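Protein LEC-6 (Caenorhabditis elegans, PDB 3VV1) binds galactose-containing glycans as a galectin, here holding a disaccharide in which galactose is linked to fucose. Local coordinates at residues R49-T55 / V151-H157; E81-N86 / E97-P103. One frame throughout, in Å; residues are numbered along the deposited sequence.

The two interactions belong to opposite sheets of the galectin beta sandwich. Interaction 1 joins strands 46-54 and 151-159 in the sheet away from the sugar. Interaction 2 joins strands 83-90 and 98-100 at the glycan site and supplies Glu81, Glu97 and Arg99 to the pocket. His74, Asn76, Arg78, Asn87 and Trp94 complete that pocket. The centres of the two contacts lie 18 Å apart, and their nearest atoms are about 7 Å apart, so they do not touch. Interaction 1 pairs distant parts of the chain, and interaction 2 lies between them in sequence. In interaction 1, the side chain of Val151 is about 14 Å from the bound GAL (beta-D-galactopyranose).

Interaction 1 (R49-T55 / V151-H157)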
loop_
_atom_site.group_PDB
_atom_site.type_symbol
_atom_site.label_atom_id
_atom_site.label_comp_id
_atom_site.label_asym_id
_atom_site.label_seq_id
_atom_site.Cartn_x
_atom_site.Cartn_y
_atom_site.Cartn_z
ATOM N N ARG A 49 -10.808 4.283 -5.145
ATOM C CA ARG A 49 -11.887 5.033 -4.533
ATOM C C ARG A 49 -11.295 6.310 -3.966
ATOM O O ARG A 49 -10.350 6.245 -3.123
ATOM C CB ARG A 49 -12.568 4.240 -3.427
ATOM C CG ARG A 49 -13.666 5.072 -2.754
ATOM C CD ARG A 49 -14.692 4.229 -1.949
ATOM N NE ARG A 49 -13.987 3.255 -1.136
ATOM C CZ ARG A 49 -13.267 3.573 -0.052
ATOM N NH1 ARG A 49 -13.209 4.846 0.337
ATOM N NH2 ARG A 49 -12.607 2.639 0.616
ATOM N N LEU A 50 -11.866 7.458 -4.371
ATOM C CA LEU A 50 -11.414 8.763 -3.893
ATOM C C LEU A 50 -12.559 9.449 -3.221
ATOM O O LEU A 50 -13.689 9.384 -3.745
ATOM C CB LEU A 50 -11.007 9.590 -5.111
ATOM C CG LEU A 50 -9.839 9.025 -5.905
ATOM C CD1 LEU A 50 -9.707 9.865 -7.173
ATOM C CD2 LEU A 50 -8.549 9.084 -5.103
ATOM N N VAL A 51 -12.310 10.100 -2.085
ATOM C CA VAL A 51 -13.377 10.999 -1.560
ATOM C C VAL A 51 -12.783 12.373 -1.787
ATOM O O VAL A 51 -11.648 12.644 -1.321
ATOM C CB VAL A 51 -13.636 10.744 -0.071
ATOM C CG1 VAL A 51 -14.633 11.813 0.472
ATOM C CG2 VAL A 51 -14.238 9.335 0.091
ATOM N N LEU A 52 -13.507 13.186 -2.529
ATOM C CA LEU A 52 -12.962 14.450 -3.064
ATOM C C LEU A 52 -13.904 15.610 -2.849
ATOM O O LEU A 52 -15.110 15.448 -2.718
ATOM C CB LEU A 52 -12.767 14.332 -4.606
ATOM C CG LEU A 52 -12.052 13.227 -5.281
ATOM C CD1 LEU A 52 -12.246 13.309 -6.770
ATOM C CD2 LEU A 52 -10.565 13.408 -4.880
ATOM N N LEU A 53 -13.327 16.806 -2.769
ATOM C CA LEU A 53 -14.101 18.047 -2.690
ATOM C C LEU A 53 -13.534 18.986 -3.772
ATOM O O LEU A 53 -12.434 19.501 -3.602
ATOM C CB LEU A 53 -13.906 18.676 -1.277
ATOM C CG LEU A 53 -14.431 20.086 -1.023
ATOM C CD1 LEU A 53 -15.903 20.068 -0.794
ATOM C CD2 LEU A 53 -13.828 20.675 0.274
ATOM N N PRO A 54 -14.251 19.188 -4.894
ATOM C CA PRO A 54 -13.754 20.121 -5.892
ATOM C C PRO A 54 -13.735 21.502 -5.251
ATOM O O PRO A 54 -14.637 21.828 -4.458
ATOM C CB PRO A 54 -14.823 20.049 -7.010
ATOM C CG PRO A 54 -15.510 18.733 -6.806
ATOM C CD PRO A 54 -15.562 18.613 -5.299
ATOM N N THR A 55 -12.720 22.317 -5.565
ATOM C CA THR A 55 -12.577 23.655 -4.926
ATOM C C THR A 55 -12.705 24.739 -5.994
ATOM O O THR A 55 -12.732 24.437 -7.194
ATOM C CB THR A 55 -11.212 23.834 -4.222
ATOM O OG1 THR A 55 -10.194 23.882 -5.236
ATOM C CG2 THR A 55 -10.941 22.713 -3.191
ATOM N N VAL A 151 -9.008 20.691 -6.532
ATOM C CA VAL A 151 -9.655 19.563 -5.833
ATOM C C VAL A 151 -8.907 19.287 -4.549
ATOM O O VAL A 151 -7.686 19.357 -4.519
ATOM C CB VAL A 151 -9.770 18.322 -6.713
ATOM C CG1 VAL A 151 -8.379 17.738 -7.053
ATOM C CG2 VAL A 151 -10.737 17.307 -6.031
ATOM N N HIS A 152 -9.675 18.992 -3.488
ATOM C CA HIS A 152 -9.103 18.526 -2.244
ATOM C C HIS A 152 -9.367 17.043 -2.158
ATOM O O HIS A 152 -10.514 16.603 -2.340
ATOM C CB HIS A 152 -9.840 19.251 -1.124
ATOM C CG HIS A 152 -9.590 18.603 0.214
ATOM N ND1 HIS A 152 -8.364 18.627 0.795
ATOM C CD2 HIS A 152 -10.377 17.734 0.974
ATOM C CE1 HIS A 152 -8.407 17.861 1.920
ATOM N NE2 HIS A 152 -9.650 17.372 2.041
ATOM N N VAL A 153 -8.319 16.264 -1.868
ATOM C CA VAL A 153 -8.511 14.807 -1.725
ATOM C C VAL A 153 -8.598 14.504 -0.222
ATOM O O VAL A 153 -7.603 14.603 0.527
ATOM C CB VAL A 153 -7.333 14.018 -2.388
ATOM C CG1 VAL A 153 -7.558 12.529 -2.206
ATOM C CG2 VAL A 153 -7.285 14.334 -3.891
ATOM N N HIS A 154 -9.778 14.056 0.216
ATOM C CA HIS A 154 -9.918 13.607 1.590
ATOM C C HIS A 154 -9.317 12.202 1.764
ATOM O O HIS A 154 -8.653 11.940 2.791
ATOM C CB HIS A 154 -11.408 13.561 1.980
ATOM C CG HIS A 154 -11.623 12.820 3.258
ATOM N ND1 HIS A 154 -11.237 13.301 4.475
ATOM C CD2 HIS A 154 -12.148 11.563 3.488
ATOM C CE1 HIS A 154 -11.511 12.375 5.440
ATOM N NE2 HIS A 154 -12.052 11.313 4.844
ATOM N N SER A 155 -9.584 11.280 0.828
ATOM C CA SER A 155 -9.023 9.892 0.994
ATOM C C SER A 155 -8.832 9.259 -0.336
ATOM O O SER A 155 -9.515 9.619 -1.313
ATOM C CB SER A 155 -9.937 9.017 1.895
ATOM O OG SER A 155 -11.237 8.839 1.334
ATOM N N ALA A 156 -7.861 8.344 -0.411
ATOM C CA ALA A 156 -7.606 7.593 -1.642
ATOM C C ALA A 156 -7.294 6.133 -1.274
ATOM O O ALA A 156 -6.469 5.916 -0.347
ATOM C CB ALA A 156 -6.443 8.226 -2.394
ATOM N N HIS A 157 -7.947 5.175 -1.983
ATOM C CA HIS A 157 -7.847 3.765 -1.651
ATOM C C HIS A 157 -7.758 2.974 -2.891
ATOM O O HIS A 157 -8.504 3.253 -3.834
ATOM C CB HIS A 157 -9.096 3.342 -0.876
ATOM C CG HIS A 157 -9.252 1.839 -0.706
ATOM N ND1 HIS A 157 -10.287 1.038 -1.098
ATOM C CD2 HIS A 157 -8.329 1.002 -0.103
ATOM C CE1 HIS A 157 -10.015 -0.222 -0.715
ATOM N NE2 HIS A 157 -8.804 -0.265 -0.132
HETATM O O HOH W 1 -10.963 6.553 -0.167
#
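Strand 49-54 runs antiparallel to 151-153 and 155-157, which are parted by a classic beta bulge where both His154 and Ser155 face Val51. Val51 O accepts two N-H groups there: His154 N at 2.8 Å and Ser155 N at 3.3 Å. The bulge shifts the register by one residue, and the chain turns a corner at His154. Regular paired bonds resume on each side, between Arg49 and His157 and between Leu53 and His152.

On the face that carries Arg49 and Val51, the Arg49 chain bends at chi3 (46°). This brings NH2 to 3.3 Å from His157 ND1, with guanidinium and imidazole planes 33° apart. His157 CB lies over one guanidinium face. Ser155 OG sits between its backbone N and carbonyl carbon (chi1 62°). From there it donates to a water at 2.7 Å, and the water in turn donates to Arg49 O. Val51 CG2 packs on the same hydroxyl, while Val51 CB meets the His154 ring at its edge.

The other face is apolar. Leu52 CD2 lies alongside Val153 and touches its CG2 at 3.5 Å. Leu50 CD2 covers Ala156 CB at the same distance.

Leu50 packs on Ile63 and Leu52 on Phe61, both of strand 60-66 in the facing sheet. Strand 110-117 flanks 49-54 in the sheet, strand 27-29 flanks 151-157, and Phe24 of the second subunit packs on Ala156.

Interaction 2 (E81-N86 / E97-P103); sequences EGAVVN and EDRHANP. With FUC (alpha-L-fucopyranose), chain C; GAL (beta-D-galactopyranose), chain B.
Arg99 bridges two glutamates that hold the sugar. Its NH2 donates to Glu81 OE1 at 2.7 Å, and its NH1 to Glu97 OE1 at 3.1 Å. Both oxygens lie near the guanidinium plane. Glu81 OE1 is met from above its carboxylate plane, Glu97 OE1 on its syn side but tilted out of plane. The arginine chain bends at chi3 (72°) and crosses Glu81 at about a right angle, the two planar groups 41° apart. Glu81 OE2 accepts from fucose O2 at 2.8 Å. Glu97 OE2 accepts from galactose O6 at 2.6 Å and, very short, from fucose O3, so one oxygen grips both sugars.

Val85 CG2 lies 3.6 Å above the centre of the guanidinium, and Val85 CG1 packs on the Glu97 chain. Paired backbone bonds join Val84 to His100 and Asn86 to Asp98. On their side of the sheet, one water links Asn86 ND2, Asp98 OD2 and His100 NE2. Farther along 97-103, Pro103 CD packs on Val84 CG2 at 3.5 Å.

Strand 71-78 flanks 83-86 in the sheet. Its Arg78 also forms a salt bridge with Glu81 and hydrogen-bonds to both sugars. Strands 120-125 and 128-134 pack behind, with Ile123 and Phe133 against Asn86.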
loop_
_atom_site.group_PDB
_atom_site.type_symbol
_atom_site.label_atom_id
_atom_site.label_comp_id
_atom_site.label_asym_id
_atom_site.label_seq_id
_atom_site.Cartn_x
_atom_site.Cartn_y
_atom_site.Cartn_z
ATOM N N GLU A 81 -16.078 24.666 -18.660
ATOM C CA GLU A 81 -16.824 24.140 -19.827
ATOM C C GLU A 81 -18.140 23.416 -19.457
ATOM O O GLU A 81 -18.945 23.121 -20.353
ATOM C CB GLU A 81 -15.973 23.233 -20.695
ATOM C CG GLU A 81 -14.803 23.961 -21.329
ATOM C CD GLU A 81 -14.015 23.133 -22.305
ATOM O OE1 GLU A 81 -14.094 21.903 -22.291
ATOM O OE2 GLU A 81 -13.303 23.744 -23.077
ATOM N N GLY A 82 -18.374 23.120 -18.180
ATOM C CA GLY A 82 -19.558 22.342 -17.768
ATOM C C GLY A 82 -19.537 20.913 -18.327
ATOM O O GLY A 82 -20.547 20.427 -18.829
ATOM N N ALA A 83 -18.396 20.224 -18.189
ATOM C CA ALA A 83 -18.258 18.895 -18.755
ATOM C C ALA A 83 -17.226 18.116 -18.028
ATOM O O ALA A 83 -16.346 18.706 -17.375
ATOM C CB ALA A 83 -17.839 18.989 -20.218
ATOM N N VAL A 84 -17.325 16.792 -18.144
ATOM C CA VAL A 84 -16.158 15.909 -17.924
ATOM C C VAL A 84 -15.587 15.488 -19.243
ATOM O O VAL A 84 -16.348 15.130 -20.143
ATOM C CB VAL A 84 -16.532 14.671 -17.042
ATOM C CG1 VAL A 84 -15.474 13.595 -17.156
ATOM C CG2 VAL A 84 -16.645 15.115 -15.586
ATOM N N VAL A 85 -14.248 15.560 -19.392
ATOM C CA VAL A 85 -13.592 15.104 -20.627
ATOM C C VAL A 85 -12.704 13.937 -20.245
ATOM O O VAL A 85 -11.883 14.092 -19.335
ATOM C CB VAL A 85 -12.746 16.208 -21.263
ATOM C CG1 VAL A 85 -11.934 15.636 -22.441
ATOM C CG2 VAL A 85 -13.707 17.311 -21.751
ATOM N N ASN A 86 -12.883 12.778 -20.867
ATOM C CA ASN A 86 -11.948 11.684 -20.703
ATOM C C ASN A 86 -11.097 11.546 -21.957
ATOM O O ASN A 86 -11.566 11.702 -23.084
ATOM C CB ASN A 86 -12.715 10.369 -20.562
ATOM C CG ASN A 86 -13.402 10.226 -19.211
ATOM O OD1 ASN A 86 -12.978 10.825 -18.236
ATOM N ND2 ASN A 86 -14.424 9.375 -19.141
ATOM N N GLU A 97 -11.310 12.691 -27.513
ATOM C CA GLU A 97 -11.979 12.958 -26.251
ATOM C C GLU A 97 -13.366 12.265 -26.204
ATOM O O GLU A 97 -14.116 12.247 -27.210
ATOM C CB GLU A 97 -12.211 14.454 -26.064
ATOM C CG GLU A 97 -10.905 15.190 -25.870
ATOM C CD GLU A 97 -11.104 16.703 -25.726
ATOM O OE1 GLU A 97 -12.193 17.224 -26.071
ATOM O OE2 GLU A 97 -10.129 17.347 -25.321
ATOM N N ASP A 98 -13.688 11.741 -25.021
ATOM C CA ASP A 98 -15.076 11.388 -24.689
ATOM C C ASP A 98 -15.593 12.511 -23.811
ATOM O O ASP A 98 -14.965 12.820 -22.759
ATOM C CB ASP A 98 -15.209 10.091 -23.876
ATOM C CG ASP A 98 -14.847 8.840 -24.640
ATOM O OD1 ASP A 98 -14.856 8.856 -25.898
ATOM O OD2 ASP A 98 -14.608 7.815 -23.933
ATOM N N ARG A 99 -16.729 13.093 -24.164
ATOM C CA ARG A 99 -17.277 14.187 -23.359
ATOM C C ARG A 99 -18.540 13.744 -22.659
ATOM O O ARG A 99 -19.412 13.152 -23.292
ATOM C CB ARG A 99 -17.534 15.408 -24.228
ATOM C CG ARG A 99 -16.198 15.904 -24.779
ATOM C CD ARG A 99 -16.205 17.225 -25.534
ATOM N NE ARG A 99 -16.391 18.357 -24.644
ATOM C CZ ARG A 99 -15.461 19.278 -24.344
ATOM N NH1 ARG A 99 -14.221 19.232 -24.806
ATOM N NH2 ARG A 99 -15.786 20.240 -23.538
ATOM N N HIS A 100 -18.685 14.092 -21.382
ATOM C CA HIS A 100 -19.846 13.715 -20.540
ATOM C C HIS A 100 -20.309 14.945 -19.821
ATOM O O HIS A 100 -19.589 15.985 -19.771
ATOM C CB HIS A 100 -19.381 12.686 -19.487
ATOM C CG HIS A 100 -18.838 11.454 -20.128
ATOM N ND1 HIS A 100 -19.654 10.492 -20.628
ATOM C CD2 HIS A 100 -17.527 11.031 -20.335
ATOM C CE1 HIS A 100 -18.882 9.490 -21.134
ATOM N NE2 HIS A 100 -17.586 9.822 -20.979
ATOM N N ALA A 101 -21.470 14.836 -19.239
ATOM C CA ALA A 101 -21.940 15.897 -18.351
ATOM C C ALA A 101 -21.008 15.955 -17.144
ATOM O O ALA A 101 -20.240 15.005 -16.843
ATOM C CB ALA A 101 -23.369 15.631 -17.915
ATOM N N ASN A 102 -21.030 17.093 -16.462
ATOM C CA ASN A 102 -20.205 17.248 -15.248
ATOM C C ASN A 102 -21.076 16.866 -14.051
ATOM O O ASN A 102 -22.083 17.552 -13.762
ATOM C CB ASN A 102 -19.730 18.708 -15.110
ATOM C CG ASN A 102 -18.795 18.904 -13.927
ATOM O OD1 ASN A 102 -18.543 17.977 -13.145
ATOM N ND2 ASN A 102 -18.333 20.139 -13.730
ATOM N N PRO A 103 -20.725 15.768 -13.367
ATOM C CA PRO A 103 -21.577 15.341 -12.269
ATOM C C PRO A 103 -21.227 16.068 -10.974
ATOM O O PRO A 103 -21.885 15.826 -9.927
ATOM C CB PRO A 103 -21.212 13.868 -12.136
ATOM C CG PRO A 103 -19.738 13.804 -12.494
ATOM C CD PRO A 103 -19.582 14.849 -13.612
HETATM C C1 FUC C . -9.410 23.322 -25.090
HETATM C C2 FUC C . -10.336 22.057 -24.800
HETATM C C3 FUC C . -9.792 20.780 -25.519
HETATM C C4 FUC C . -8.243 20.648 -25.490
HETATM C C5 FUC C . -7.604 21.761 -26.341
HETATM C C6 FUC C . -6.104 21.577 -26.223
HETATM O O1 FUC C . -10.168 24.402 -25.613
HETATM O O2 FUC C . -11.860 22.263 -24.956
HETATM O O3 FUC C . -10.343 19.739 -24.797
HETATM O O4 FUC C . -7.733 20.743 -24.062
HETATM O O5 FUC C . -8.026 23.054 -25.756
HETATM C C1 GAL B . -6.844 19.750 -23.581
HETATM C C2 GAL B . -6.338 20.199 -22.176
HETATM C C3 GAL B . -5.544 19.116 -21.548
HETATM C C4 GAL B . -6.364 17.816 -21.548
HETATM C C5 GAL B . -6.832 17.526 -22.983
HETATM C C6 GAL B . -7.652 16.217 -23.054
HETATM O O2 GAL B . -5.532 21.344 -22.345
HETATM O O3 GAL B . -5.268 19.460 -20.162
HETATM O O4 GAL B . -7.499 17.951 -20.661
HETATM O O5 GAL B . -7.625 18.560 -23.448
HETATM O O6 GAL B . -8.063 16.001 -24.417
HETATM O O HOH W 2 -22.810 19.172 -17.290
HETATM O O HOH W 3 -15.563 7.896 -21.460
#